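Local coordinates for 462aa long hypothetical selenium-binding protein (Sulfolobus tokodaii, PDB 2ECE) that probably binds selenium and folds as a beta propeller, its precise role being unknown, at residues Val30-Thr35 against Val437-Ala442; Glu72-Gly77 against Arg443-Arg448; Ser280-Trp285 against Glu295-Ile300; Leu244-Glu249 against Ile269-Ser274. One frame throughout, in Å; residues are numbered along the deposited sequence.

In the fold
The chain enters a seven-bladed propeller with strand 27-33. Interaction 1 ties Val-30 to Thr-35, the end of this strand and the loop after it, to Val-437 to Ala-442. Interaction 2 opens later, at Glu-72 to Gly-77, and closes on Arg-443 to Arg-448, so the two contacts cross along the chain. They also touch, because strands 27-33 and 443-449 pair in one sheet and join the first and last parts of the chain. Interactions 4 and 3 follow each other in series, both nested inside these long loops. They touch because strand 266-274 of interaction 4 and strand 280-288 of interaction 3 are neighbours in another blade. Interactions 1 and 3 lie on opposite sides of the chain's centre.

Interaction 1 of 4, residues Val30-Thr35 against Val437-Ala442; sequences VACLYT and VDFGEA
The ring of Tyr-34 lies against Ala-442. Its CG is anti to the carbonyl carbon (chi1 -83°), and this carries the ring toward the turn at 439-442 although CB itself does not point there. Beyond CB and CG, Tyr-34 CD1 comes near Ala-442 CA. Tyr-34 CE1 lies 3.5 Å from Ala-442 N and also touches the backbone of Glu-441. The Ala-442 methyl sits over one face, with CB 3.9 Å from the Tyr-34 ring centroid, a CH-pi contact displaced toward the rim. At the tip, Tyr-34 OH is 2.9 Å from a water in the ring plane. The same water accepts from Glu-441 N, so it bridges hydroxyl and turn. Arg-41 adds a weak bond to the hydroxyl.

The turn from Phe-439 to Ala-442 is type II', closed by Ala-442 N to Phe-439 O at 3.2 Å. Just before it, Asp-438 OD1 accepts from Gly-440 N at 2.8 Å, an Asx turn. Phe-439 points back to the strand. Cys-32 SG stands over one face, 4.0 Å from the Phe-439 ring centroid, and Val-437 CG1 covers the opposite face. Val-30 CG1 approaches Phe-439 CZ at 4.1 Å.

The turn leads from outer strand 429-438 of the last sheet into strand 443-449, which pairs with 27-33. This is the ring closure, or Velcro, of a beta propeller.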
loop_
_atom_site.group_PDB
_atom_site.type_symbol
_atom_site.label_atom_id
_atom_site.label_comp_id
_atom_site.label_asym_id
_atom_site.label_seq_id
_atom_site.Cartn_x
_atom_site.Cartn_y
_atom_site.Cartn_z
ATOM N N VAL A 30 -7.930 10.095 -0.080
ATOM C CA VAL A 30 -8.164 8.741 -0.562
ATOM C C VAL A 30 -8.121 8.623 -2.077
ATOM O O VAL A 30 -8.802 9.361 -2.793
ATOM C CB VAL A 30 -9.528 8.223 -0.056
ATOM C CG1 VAL A 30 -9.701 6.746 -0.400
ATOM C CG2 VAL A 30 -9.634 8.444 1.457
ATOM N N ALA A 31 -7.315 7.685 -2.564
ATOM C CA ALA A 31 -7.212 7.463 -3.997
ATOM C C ALA A 31 -8.473 6.715 -4.420
ATOM O O ALA A 31 -8.726 5.603 -3.949
ATOM C CB ALA A 31 -5.976 6.634 -4.310
ATOM N N CYS A 32 -9.267 7.332 -5.291
ATOM C CA CYS A 32 -10.512 6.719 -5.765
ATOM C C CYS A 32 -10.509 6.522 -7.278
ATOM O O CYS A 32 -9.917 7.309 -8.007
ATOM C CB CYS A 32 -11.706 7.585 -5.362
ATOM S SG CYS A 32 -11.951 7.656 -3.573
ATOM N N LEU A 33 -11.194 5.486 -7.750
ATOM C CA LEU A 33 -11.206 5.206 -9.175
ATOM C C LEU A 33 -12.538 4.724 -9.752
ATOM O O LEU A 33 -13.355 4.118 -9.060
ATOM C CB LEU A 33 -10.137 4.160 -9.495
ATOM C CG LEU A 33 -10.295 2.832 -8.733
ATOM C CD1 LEU A 33 -9.695 1.701 -9.545
ATOM C CD2 LEU A 33 -9.626 2.934 -7.364
ATOM N N TYR A 34 -12.735 5.010 -11.035
ATOM C CA TYR A 34 -13.914 4.569 -11.773
ATOM C C TYR A 34 -13.406 3.544 -12.788
ATOM O O TYR A 34 -14.188 2.888 -13.482
ATOM C CB TYR A 34 -14.579 5.747 -12.488
ATOM C CG TYR A 34 -15.500 6.554 -11.595
ATOM C CD1 TYR A 34 -16.664 5.988 -11.070
ATOM C CD2 TYR A 34 -15.210 7.878 -11.270
ATOM C CE1 TYR A 34 -17.515 6.723 -10.242
ATOM C CE2 TYR A 34 -16.055 8.620 -10.444
ATOM C CZ TYR A 34 -17.201 8.037 -9.937
ATOM O OH TYR A 34 -18.041 8.763 -9.132
ATOM N N THR A 35 -12.083 3.417 -12.863
ATOM C CA THR A 35 -11.450 2.469 -13.770
ATOM C C THR A 35 -11.911 1.064 -13.386
ATOM O O THR A 35 -11.749 0.641 -12.241
ATOM C CB THR A 35 -9.907 2.535 -13.668
ATOM O OG1 THR A 35 -9.460 3.867 -13.938
ATOM C CG2 THR A 35 -9.272 1.600 -14.672
ATOM N N VAL A 437 -17.782 6.118 5.009
ATOM C CA VAL A 437 -17.782 6.858 3.767
ATOM C C VAL A 437 -18.151 5.856 2.688
ATOM O O VAL A 437 -17.555 4.776 2.589
ATOM C CB VAL A 437 -16.397 7.453 3.436
ATOM C CG1 VAL A 437 -16.483 8.278 2.161
ATOM C CG2 VAL A 437 -15.908 8.307 4.594
ATOM N N ASP A 438 -19.167 6.207 1.916
ATOM C CA ASP A 438 -19.632 5.390 0.811
ATOM C C ASP A 438 -19.263 6.215 -0.419
ATOM O O ASP A 438 -19.730 7.339 -0.584
ATOM C CB ASP A 438 -21.146 5.179 0.934
ATOM C CG ASP A 438 -21.826 4.994 -0.404
ATOM O OD1 ASP A 438 -21.225 4.379 -1.312
ATOM O OD2 ASP A 438 -22.979 5.458 -0.537
ATOM N N PHE A 439 -18.404 5.667 -1.268
ATOM C CA PHE A 439 -17.949 6.390 -2.449
ATOM C C PHE A 439 -18.843 6.227 -3.676
ATOM O O PHE A 439 -18.446 6.568 -4.794
ATOM C CB PHE A 439 -16.509 5.975 -2.761
ATOM C CG PHE A 439 -15.519 6.405 -1.704
ATOM C CD1 PHE A 439 -15.069 7.723 -1.647
ATOM C CD2 PHE A 439 -15.067 5.504 -0.744
ATOM C CE1 PHE A 439 -14.186 8.136 -0.650
ATOM C CE2 PHE A 439 -14.184 5.911 0.256
ATOM C CZ PHE A 439 -13.743 7.230 0.303
ATOM N N GLY A 440 -20.054 5.718 -3.464
ATOM C CA GLY A 440 -20.989 5.546 -4.568
ATOM C C GLY A 440 -20.580 4.458 -5.539
ATOM O O GLY A 440 -20.483 3.297 -5.157
ATOM N N GLU A 441 -20.339 4.824 -6.794
ATOM C CA GLU A 441 -19.934 3.842 -7.799
ATOM C C GLU A 441 -18.415 3.834 -7.969
ATOM O O GLU A 441 -17.866 3.009 -8.703
ATOM C CB GLU A 441 -20.599 4.147 -9.146
ATOM C CG GLU A 441 -22.128 4.088 -9.145
ATOM C CD GLU A 441 -22.673 2.692 -8.882
ATOM O OE1 GLU A 441 -22.179 1.727 -9.504
ATOM O OE2 GLU A 441 -23.605 2.560 -8.061
ATOM N N ALA A 442 -17.739 4.764 -7.301
ATOM C CA ALA A 442 -16.281 4.840 -7.373
ATOM C C ALA A 442 -15.699 3.845 -6.370
ATOM O O ALA A 442 -16.357 3.505 -5.389
ATOM C CB ALA A 442 -15.809 6.256 -7.041
HETATM O O HOH W 1 -20.436 7.853 -7.793
#

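Interaction 2 of 4, residues Glu72-Gly77 against Arg443-Arg448; sequences ELHHFG and RSHQVR
His-74 and His-445 stack face to face, their ring centroids 3.7 Å apart and their planes inclined by 28°. His-75 joins them rim to rim with His-445, and the three form an aromatic cluster. Gln-446 N donates to His-74 O at 3.2 Å and fixes the backbone beside the stack. The Gln-446 side chain, with CG anti to the backbone N (chi1 -168°) and an extended chain, reaches across to Phe-76. Its OE1 takes the bond from Phe-76 N at 2.8 Å, in the amide carbonyl plane. The Gln-446 amide also lies over one face of the His-75 ring.

Strand 443-449 is an edge strand of the propeller's closing sheet. Segment 72-77 ends the link from outer strand 60-65 of that sheet and enters strand 77-78, where the next blade begins.

Arg-448 meets both the backbone and the ring of Phe-76. Its NE donates to Phe-76 O at 2.8 Å, close to the guanidinium plane, while Arg-448 CD rests over the phenyl face, 4.0 Å from the Phe-76 ring centroid. Further out, Asp-453 forms a salt bridge with Arg-448 NH1, and Ser-455 bonds NH2. His-75 NE2 is held by Glu-255 OE2, and His-445 O accepts from Thr-398.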
loop_
_atom_site.group_PDB
_atom_site.type_symbol
_atom_site.label_atom_id
_atom_site.label_comp_id
_atom_site.label_asym_id
_atom_site.label_seq_id
_atom_site.Cartn_x
_atom_site.Cartn_y
_atom_site.Cartn_z
ATOM N N GLU A 72 -6.211 4.693 -13.267
ATOM C CA GLU A 72 -6.237 3.592 -12.303
ATOM C C GLU A 72 -5.397 4.049 -11.120
ATOM O O GLU A 72 -4.239 3.656 -10.969
ATOM C CB GLU A 72 -5.700 2.264 -12.863
ATOM C CG GLU A 72 -5.568 1.115 -11.804
ATOM C CD GLU A 72 -6.625 -0.003 -11.914
ATOM O OE1 GLU A 72 -6.962 -0.418 -13.044
ATOM O OE2 GLU A 72 -7.106 -0.491 -10.863
ATOM N N LEU A 73 -5.979 4.927 -10.305
ATOM C CA LEU A 73 -5.288 5.407 -9.113
ATOM C C LEU A 73 -5.158 4.205 -8.208
ATOM O O LEU A 73 -5.969 3.265 -8.291
ATOM C CB LEU A 73 -6.080 6.510 -8.402
ATOM C CG LEU A 73 -6.138 7.873 -9.105
ATOM C CD1 LEU A 73 -6.474 8.958 -8.096
ATOM C CD2 LEU A 73 -4.794 8.183 -9.749
ATOM N N HIS A 74 -4.072 4.164 -7.447
ATOM C CA HIS A 74 -3.869 3.032 -6.548
ATOM C C HIS A 74 -3.145 3.477 -5.258
ATOM O O HIS A 74 -3.763 3.870 -4.273
ATOM C CB HIS A 74 -3.015 2.088 -7.354
ATOM C CG HIS A 74 -2.891 0.702 -6.816
ATOM N ND1 HIS A 74 -3.780 -0.298 -7.146
ATOM C CD2 HIS A 74 -1.910 0.111 -6.095
ATOM C CE1 HIS A 74 -3.350 -1.447 -6.653
ATOM N NE2 HIS A 74 -2.218 -1.226 -6.009
ATOM N N HIS A 75 -1.846 3.681 -5.411
ATOM C CA HIS A 75 -0.987 4.072 -4.292
ATOM C C HIS A 75 -0.470 5.473 -4.599
ATOM O O HIS A 75 -0.359 5.851 -5.765
ATOM C CB HIS A 75 0.224 3.116 -4.141
ATOM C CG HIS A 75 -0.059 1.868 -3.352
ATOM N ND1 HIS A 75 -1.334 1.385 -3.146
ATOM C CD2 HIS A 75 0.777 0.993 -2.738
ATOM C CE1 HIS A 75 -1.272 0.269 -2.439
ATOM N NE2 HIS A 75 -0.003 0.010 -2.178
ATOM N N PHE A 76 -0.198 6.251 -3.559
ATOM C CA PHE A 76 0.352 7.596 -3.731
ATOM C C PHE A 76 1.088 8.022 -2.464
ATOM O O PHE A 76 0.995 7.360 -1.432
ATOM C CB PHE A 76 -0.732 8.630 -4.106
ATOM C CG PHE A 76 -1.753 8.899 -3.027
ATOM C CD1 PHE A 76 -2.752 7.974 -2.747
ATOM C CD2 PHE A 76 -1.724 10.094 -2.308
ATOM C CE1 PHE A 76 -3.714 8.230 -1.764
ATOM C CE2 PHE A 76 -2.681 10.366 -1.318
ATOM C CZ PHE A 76 -3.677 9.429 -1.048
ATOM N N GLY A 77 1.829 9.118 -2.536
ATOM C CA GLY A 77 2.564 9.559 -1.366
ATOM C C GLY A 77 2.912 11.029 -1.391
ATOM O O GLY A 77 2.517 11.749 -2.302
ATOM N N ARG A 443 -14.475 3.380 -6.621
ATOM C CA ARG A 443 -13.816 2.427 -5.733
ATOM C C ARG A 443 -12.690 3.147 -4.991
ATOM O O ARG A 443 -12.105 4.091 -5.521
ATOM C CB ARG A 443 -13.262 1.246 -6.539
ATOM C CG ARG A 443 -14.351 0.477 -7.285
ATOM C CD ARG A 443 -13.802 -0.666 -8.127
ATOM N NE ARG A 443 -14.874 -1.322 -8.872
ATOM C CZ ARG A 443 -14.688 -2.294 -9.759
ATOM N NH1 ARG A 443 -13.467 -2.738 -10.016
ATOM N NH2 ARG A 443 -15.727 -2.817 -10.397
ATOM N N SER A 444 -12.383 2.699 -3.775
ATOM C CA SER A 444 -11.348 3.350 -2.971
ATOM C C SER A 444 -10.099 2.502 -2.752
ATOM O O SER A 444 -10.179 1.281 -2.614
ATOM C CB SER A 444 -11.940 3.770 -1.622
ATOM O OG SER A 444 -12.608 2.680 -0.998
ATOM N N HIS A 445 -8.939 3.157 -2.729
ATOM C CA HIS A 445 -7.689 2.440 -2.522
ATOM C C HIS A 445 -6.851 3.020 -1.373
ATOM O O HIS A 445 -7.317 3.098 -0.232
ATOM C CB HIS A 445 -6.865 2.404 -3.819
ATOM C CG HIS A 445 -5.964 1.211 -3.922
ATOM N ND1 HIS A 445 -6.361 0.032 -4.517
ATOM C CD2 HIS A 445 -4.725 0.982 -3.426
ATOM C CE1 HIS A 445 -5.408 -0.872 -4.382
ATOM N NE2 HIS A 445 -4.404 -0.323 -3.722
ATOM N N GLN A 446 -5.625 3.443 -1.658
ATOM C CA GLN A 446 -4.769 3.940 -0.579
ATOM C C GLN A 446 -5.241 5.203 0.122
ATOM O O GLN A 446 -5.828 6.096 -0.484
ATOM C CB GLN A 446 -3.336 4.142 -1.068
ATOM C CG GLN A 446 -2.356 4.385 0.084
ATOM C CD GLN A 446 -0.929 4.094 -0.303
ATOM O OE1 GLN A 446 -0.423 4.619 -1.301
ATOM N NE2 GLN A 446 -0.263 3.259 0.484
ATOM N N VAL A 447 -4.971 5.257 1.419
ATOM C CA VAL A 447 -5.346 6.392 2.248
ATOM C C VAL A 447 -4.097 7.047 2.826
ATOM O O VAL A 447 -3.201 6.360 3.308
ATOM C CB VAL A 447 -6.260 5.930 3.418
ATOM C CG1 VAL A 447 -6.519 7.078 4.382
ATOM C CG2 VAL A 447 -7.577 5.409 2.864
ATOM N N ARG A 448 -4.031 8.373 2.756
ATOM C CA ARG A 448 -2.910 9.109 3.330
ATOM C C ARG A 448 -3.502 10.127 4.294
ATOM O O ARG A 448 -4.312 10.967 3.902
ATOM C CB ARG A 448 -2.078 9.829 2.254
ATOM C CG ARG A 448 -0.705 9.179 2.001
ATOM C CD ARG A 448 -0.839 7.874 1.211
ATOM N NE ARG A 448 0.365 7.039 1.238
ATOM C CZ ARG A 448 0.723 6.268 2.261
ATOM N NH1 ARG A 448 -0.027 6.219 3.355
ATOM N NH2 ARG A 448 1.825 5.537 2.187
#

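Interaction 3 of 4, residues Ser280-Trp285 against Glu295-Ile300; sequences SSIWLW and EKVIEI
Ile-282 O is gripped by two backbone amides. Val-297 N donates to it at 2.9 Å, and Ile-298 N adds a weak bond at 3.3 Å. Val-297 and Ile-298 thus both face Ile-282, a classic beta bulge that shifts the register by one. At the bulge Val-297 CG1 touches Leu-284 CB. Regular antiparallel pairing continues on both sides, with Ser-280 opposite Ile-300 and Leu-284 opposite Glu-295.

On one face, Trp-283 meets Lys-296. Lys-296 CB stands over the centre of the six-membered ring, 3.8 Å from the Trp-283 ring centroid, in a CH-pi contact. The indole is steadied by its NE1, which donates to Ser-281 OG at 2.9 Å. The lysine chain is anti at chi1 (-179°) and passes the indole toward Ser-281, where Lys-296 CD comes 3.5 Å from Ser-281 CB. Lys-296 NZ then forms a salt bridge with Glu-299 OE1 at 2.6 Å.

On the other face the middle is apolar: Ile-282 and Ile-298 lie side by side, CB to CB 3.7 Å, and both also pack on Leu-335 of strand 334-339 in the next sheet. The two strands form a bulged beta hairpin within one propeller blade, with an isoleucine face turned to its neighbour.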
loop_
_atom_site.group_PDB
_atom_site.type_symbol
_atom_site.label_atom_id
_atom_site.label_comp_id
_atom_site.label_asym_id
_atom_site.label_seq_id
_atom_site.Cartn_x
_atom_site.Cartn_y
_atom_site.Cartn_z
ATOM N N SER A 280 -2.370 -17.872 2.808
ATOM C CA SER A 280 -1.596 -16.636 2.740
ATOM C C SER A 280 -0.591 -16.766 3.871
ATOM O O SER A 280 -0.829 -17.492 4.844
ATOM C CB SER A 280 -2.484 -15.403 2.976
ATOM O OG SER A 280 -3.286 -15.113 1.840
ATOM N N SER A 281 0.544 -16.091 3.747
ATOM C CA SER A 281 1.542 -16.161 4.796
ATOM C C SER A 281 2.268 -14.840 4.937
ATOM O O SER A 281 2.423 -14.095 3.964
ATOM C CB SER A 281 2.543 -17.290 4.519
ATOM O OG SER A 281 3.091 -17.202 3.216
ATOM N N ILE A 282 2.678 -14.542 6.164
ATOM C CA ILE A 282 3.419 -13.325 6.450
ATOM C C ILE A 282 4.836 -13.765 6.767
ATOM O O ILE A 282 5.047 -14.715 7.524
ATOM C CB ILE A 282 2.836 -12.575 7.655
ATOM C CG1 ILE A 282 1.386 -12.176 7.358
ATOM C CG2 ILE A 282 3.686 -11.355 7.970
ATOM C CD1 ILE A 282 1.208 -11.404 6.051
ATOM N N TRP A 283 5.807 -13.084 6.174
ATOM C CA TRP A 283 7.197 -13.431 6.383
ATOM C C TRP A 283 7.976 -12.302 7.026
ATOM O O TRP A 283 7.771 -11.132 6.706
ATOM C CB TRP A 283 7.843 -13.808 5.051
ATOM C CG TRP A 283 7.307 -15.073 4.454
ATOM C CD1 TRP A 283 6.046 -15.290 3.970
ATOM C CD2 TRP A 283 8.025 -16.297 4.268
ATOM N NE1 TRP A 283 5.938 -16.576 3.491
ATOM C CE2 TRP A 283 7.137 -17.215 3.663
ATOM C CE3 TRP A 283 9.333 -16.707 4.556
ATOM C CZ2 TRP A 283 7.519 -18.524 3.338
ATOM C CZ3 TRP A 283 9.713 -18.015 4.231
ATOM C CH2 TRP A 283 8.807 -18.903 3.630
ATOM N N LEU A 284 8.869 -12.671 7.939
ATOM C CA LEU A 284 9.717 -11.714 8.633
ATOM C C LEU A 284 11.108 -11.777 8.020
ATOM O O LEU A 284 11.754 -12.824 8.054
ATOM C CB LEU A 284 9.811 -12.069 10.124
ATOM C CG LEU A 284 10.779 -11.273 11.009
ATOM C CD1 LEU A 284 10.300 -9.838 11.123
ATOM C CD2 LEU A 284 10.862 -11.912 12.399
ATOM N N TRP A 285 11.560 -10.675 7.431
ATOM C CA TRP A 285 12.903 -10.637 6.869
ATOM C C TRP A 285 13.729 -9.888 7.906
ATOM O O TRP A 285 13.258 -8.911 8.486
ATOM C CB TRP A 285 12.930 -9.917 5.509
ATOM C CG TRP A 285 12.121 -8.641 5.408
ATOM C CD1 TRP A 285 10.794 -8.531 5.082
ATOM C CD2 TRP A 285 12.602 -7.302 5.578
ATOM N NE1 TRP A 285 10.425 -7.210 5.030
ATOM C CE2 TRP A 285 11.513 -6.433 5.329
ATOM C CE3 TRP A 285 13.846 -6.752 5.911
ATOM C CZ2 TRP A 285 11.632 -5.040 5.405
ATOM C CZ3 TRP A 285 13.965 -5.366 5.987
ATOM C CH2 TRP A 285 12.861 -4.525 5.732
ATOM N N GLU A 295 11.818 -15.674 7.437
ATOM C CA GLU A 295 11.088 -16.798 8.008
ATOM C C GLU A 295 9.586 -16.552 8.018
ATOM O O GLU A 295 9.134 -15.424 8.223
ATOM C CB GLU A 295 11.563 -17.049 9.441
ATOM C CG GLU A 295 12.827 -17.883 9.548
ATOM C CD GLU A 295 13.451 -17.807 10.922
ATOM O OE1 GLU A 295 12.698 -17.628 11.907
ATOM O OE2 GLU A 295 14.691 -17.932 11.016
ATOM N N LYS A 296 8.816 -17.613 7.798
ATOM C CA LYS A 296 7.365 -17.505 7.809
ATOM C C LYS A 296 6.925 -17.424 9.265
ATOM O O LYS A 296 7.250 -18.301 10.066
ATOM C CB LYS A 296 6.730 -18.722 7.124
ATOM C CG LYS A 296 5.209 -18.681 7.077
ATOM C CD LYS A 296 4.634 -19.676 6.056
ATOM C CE LYS A 296 4.966 -21.127 6.388
ATOM N NZ LYS A 296 4.317 -22.067 5.423
ATOM N N VAL A 297 6.193 -16.371 9.615
ATOM C CA VAL A 297 5.749 -16.202 10.994
ATOM C C VAL A 297 4.239 -16.276 11.184
ATOM O O VAL A 297 3.756 -16.440 12.307
ATOM C CB VAL A 297 6.277 -14.874 11.583
ATOM C CG1 VAL A 297 7.795 -14.939 11.688
ATOM C CG2 VAL A 297 5.860 -13.703 10.705
ATOM N N ILE A 298 3.494 -16.150 10.091
ATOM C CA ILE A 298 2.036 -16.228 10.136
ATOM C C ILE A 298 1.536 -16.949 8.889
ATOM O O ILE A 298 2.000 -16.686 7.783
ATOM C CB ILE A 298 1.363 -14.834 10.143
ATOM C CG1 ILE A 298 1.741 -14.051 11.397
ATOM C CG2 ILE A 298 -0.151 -14.998 10.086
ATOM C CD1 ILE A 298 1.242 -12.612 11.377
ATOM N N GLU A 299 0.589 -17.860 9.072
ATOM C CA GLU A 299 0.016 -18.581 7.945
ATOM C C GLU A 299 -1.475 -18.674 8.189
ATOM O O GLU A 299 -1.913 -19.115 9.254
ATOM C CB GLU A 299 0.614 -19.986 7.811
ATOM C CG GLU A 299 0.169 -20.714 6.540
ATOM C CD GLU A 299 0.771 -22.104 6.396
ATOM O OE1 GLU A 299 2.000 -22.249 6.561
ATOM O OE2 GLU A 299 0.016 -23.054 6.107
ATOM N N ILE A 300 -2.252 -18.235 7.208
ATOM C CA ILE A 300 -3.699 -18.263 7.314
ATOM C C ILE A 300 -4.248 -19.186 6.235
ATOM O O ILE A 300 -4.001 -18.981 5.049
ATOM C CB ILE A 300 -4.296 -16.848 7.139
ATOM C CG1 ILE A 300 -3.737 -15.919 8.224
ATOM C CG2 ILE A 300 -5.818 -16.909 7.217
ATOM C CD1 ILE A 300 -4.149 -14.475 8.071
#

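Interaction 4 of 4, residues Leu244-Glu249 against Ile269-Ser274; sequences LTLGEE and INMVVS
The backbone from Leu-246 to Glu-249 runs within 10° of the direction of Ile-269 to Ser-274, but the two are not paired as strands: Leu-246 and Met-271 are 7.5 Å apart at CA, while Glu-249 and Ser-274 come to 5.6 Å. Side chains therefore bridge the wider end.

Leu-246 points toward the strand and makes the apolar half of the contact. Its CD1 branch does most of the touching. Leu-246 CD1 meets Ile-269 CG2 at 3.5 Å, which is tight for two methyl groups. The same methyl lies 3.7 Å from Met-271 SD. The methionine is bent at chi2 (-47°) and again at chi3, which brings its thioether across Leu-246 at about a right angle, so that Met-271 CG and SD both reach Leu-246 CB. Trp-283 of the following strand packs on Leu-246 and Met-271 as well.

The narrower end is polar. Glu-249 CG sits 3.4 Å from Ser-274 OG. The glutamate chain turns at chi2, and its carboxylate meets the serine through a water. That water donates to Glu-249 OE2 at 2.6 Å and lies 2.7 Å from Ser-274 OG. The serine oxygen is held further by Lys-276 N, so several partners fix its position. Leu-246 O accepts from Asn-250 ND2, at the start of strand 250-258.

Segment 244-249 leaves outermost strand 239-245 of one sheet and enters edge strand 250-258 of the next, packing against strand 266-274 on the way. Such a crossing from outer to inner strand is the blade-to-blade connection of a beta propeller.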
loop_
_atom_site.group_PDB
_atom_site.type_symbol
_atom_site.label_atom_id
_atom_site.label_comp_id
_atom_site.label_asym_id
_atom_site.label_seq_id
_atom_site.Cartn_x
_atom_site.Cartn_y
_atom_site.Cartn_z
ATOM N N LEU A 244 15.923 -13.414 -1.435
ATOM C CA LEU A 244 15.464 -14.603 -0.735
ATOM C C LEU A 244 14.113 -14.992 -1.303
ATOM O O LEU A 244 13.317 -14.129 -1.685
ATOM C CB LEU A 244 15.332 -14.323 0.768
ATOM C CG LEU A 244 16.610 -14.113 1.577
ATOM C CD1 LEU A 244 16.250 -13.615 2.979
ATOM C CD2 LEU A 244 17.389 -15.425 1.652
ATOM N N THR A 245 13.864 -16.290 -1.389
ATOM C CA THR A 245 12.595 -16.784 -1.899
ATOM C C THR A 245 11.706 -17.074 -0.697
ATOM O O THR A 245 12.122 -17.761 0.233
ATOM C CB THR A 245 12.822 -18.047 -2.740
ATOM O OG1 THR A 245 13.551 -17.690 -3.920
ATOM C CG2 THR A 245 11.506 -18.679 -3.142
ATOM N N LEU A 246 10.490 -16.540 -0.711
ATOM C CA LEU A 246 9.557 -16.716 0.399
ATOM C C LEU A 246 8.620 -17.907 0.203
ATOM O O LEU A 246 7.402 -17.749 0.123
ATOM C CB LEU A 246 8.750 -15.430 0.585
ATOM C CG LEU A 246 9.664 -14.199 0.651
ATOM C CD1 LEU A 246 8.846 -12.925 0.715
ATOM C CD2 LEU A 246 10.583 -14.317 1.862
ATOM N N GLY A 247 9.204 -19.102 0.136
ATOM C CA GLY A 247 8.420 -20.308 -0.055
ATOM C C GLY A 247 8.319 -20.646 -1.531
ATOM O O GLY A 247 7.694 -19.906 -2.296
ATOM N N GLU A 248 8.932 -21.757 -1.940
ATOM C CA GLU A 248 8.901 -22.171 -3.345
ATOM C C GLU A 248 7.488 -22.200 -3.910
ATOM O O GLU A 248 7.282 -21.906 -5.086
ATOM C CB GLU A 248 9.501 -23.570 -3.526
ATOM C CG GLU A 248 11.008 -23.652 -3.718
ATOM C CD GLU A 248 11.469 -25.097 -3.898
ATOM O OE1 GLU A 248 10.816 -25.996 -3.322
ATOM O OE2 GLU A 248 12.479 -25.339 -4.597
ATOM N N GLU A 249 6.516 -22.551 -3.073
ATOM C CA GLU A 249 5.134 -22.658 -3.527
ATOM C C GLU A 249 4.272 -21.403 -3.404
ATOM O O GLU A 249 3.114 -21.410 -3.824
ATOM C CB GLU A 249 4.430 -23.808 -2.796
ATOM C CG GLU A 249 3.874 -23.430 -1.428
ATOM C CD GLU A 249 4.932 -23.352 -0.338
ATOM O OE1 GLU A 249 6.135 -23.249 -0.655
ATOM O OE2 GLU A 249 4.550 -23.385 0.850
ATOM N N ILE A 269 6.448 -8.870 5.182
ATOM C CA ILE A 269 5.946 -8.894 3.814
ATOM C C ILE A 269 4.906 -10.002 3.720
ATOM O O ILE A 269 5.031 -11.049 4.369
ATOM C CB ILE A 269 7.049 -9.153 2.757
ATOM C CG1 ILE A 269 6.439 -9.035 1.353
ATOM C CG2 ILE A 269 7.649 -10.537 2.934
ATOM C CD1 ILE A 269 7.452 -9.110 0.216
ATOM N N ASN A 270 3.870 -9.755 2.930
ATOM C CA ASN A 270 2.813 -10.732 2.748
ATOM C C ASN A 270 2.941 -11.480 1.423
ATOM O O ASN A 270 3.268 -10.890 0.385
ATOM C CB ASN A 270 1.443 -10.042 2.820
ATOM C CG ASN A 270 1.272 -8.941 1.768
ATOM O OD1 ASN A 270 2.104 -8.039 1.646
ATOM N ND2 ASN A 270 0.180 -9.005 1.017
ATOM N N MET A 271 2.724 -12.790 1.485
ATOM C CA MET A 271 2.724 -13.646 0.308
ATOM C C MET A 271 1.240 -13.935 0.190
ATOM O O MET A 271 0.659 -14.566 1.072
ATOM C CB MET A 271 3.497 -14.944 0.555
ATOM C CG MET A 271 5.006 -14.795 0.516
ATOM S SD MET A 271 5.612 -13.851 -0.923
ATOM C CE MET A 271 5.075 -14.871 -2.282
ATOM N N VAL A 272 0.625 -13.460 -0.888
ATOM C CA VAL A 272 -0.815 -13.615 -1.075
ATOM C C VAL A 272 -1.400 -15.022 -1.179
ATOM O O VAL A 272 -2.391 -15.328 -0.513
ATOM C CB VAL A 272 -1.303 -12.809 -2.307
ATOM C CG1 VAL A 272 -2.816 -12.951 -2.459
ATOM C CG2 VAL A 272 -0.928 -11.337 -2.146
ATOM N N VAL A 273 -0.807 -15.882 -1.994
ATOM C CA VAL A 273 -1.383 -17.206 -2.158
ATOM C C VAL A 273 -0.387 -18.341 -2.371
ATOM O O VAL A 273 0.614 -18.195 -3.076
ATOM C CB VAL A 273 -2.398 -17.189 -3.323
ATOM C CG1 VAL A 273 -1.724 -16.682 -4.582
ATOM C CG2 VAL A 273 -2.982 -18.577 -3.546
ATOM N N SER A 274 -0.673 -19.475 -1.738
ATOM C CA SER A 274 0.162 -20.659 -1.859
ATOM C C SER A 274 -0.400 -21.543 -2.958
ATOM O O SER A 274 -1.604 -21.773 -3.015
ATOM C CB SER A 274 0.173 -21.442 -0.545
ATOM O OG SER A 274 0.607 -22.774 -0.766
HETATM O O HOH W 2 2.049 -23.537 1.399
#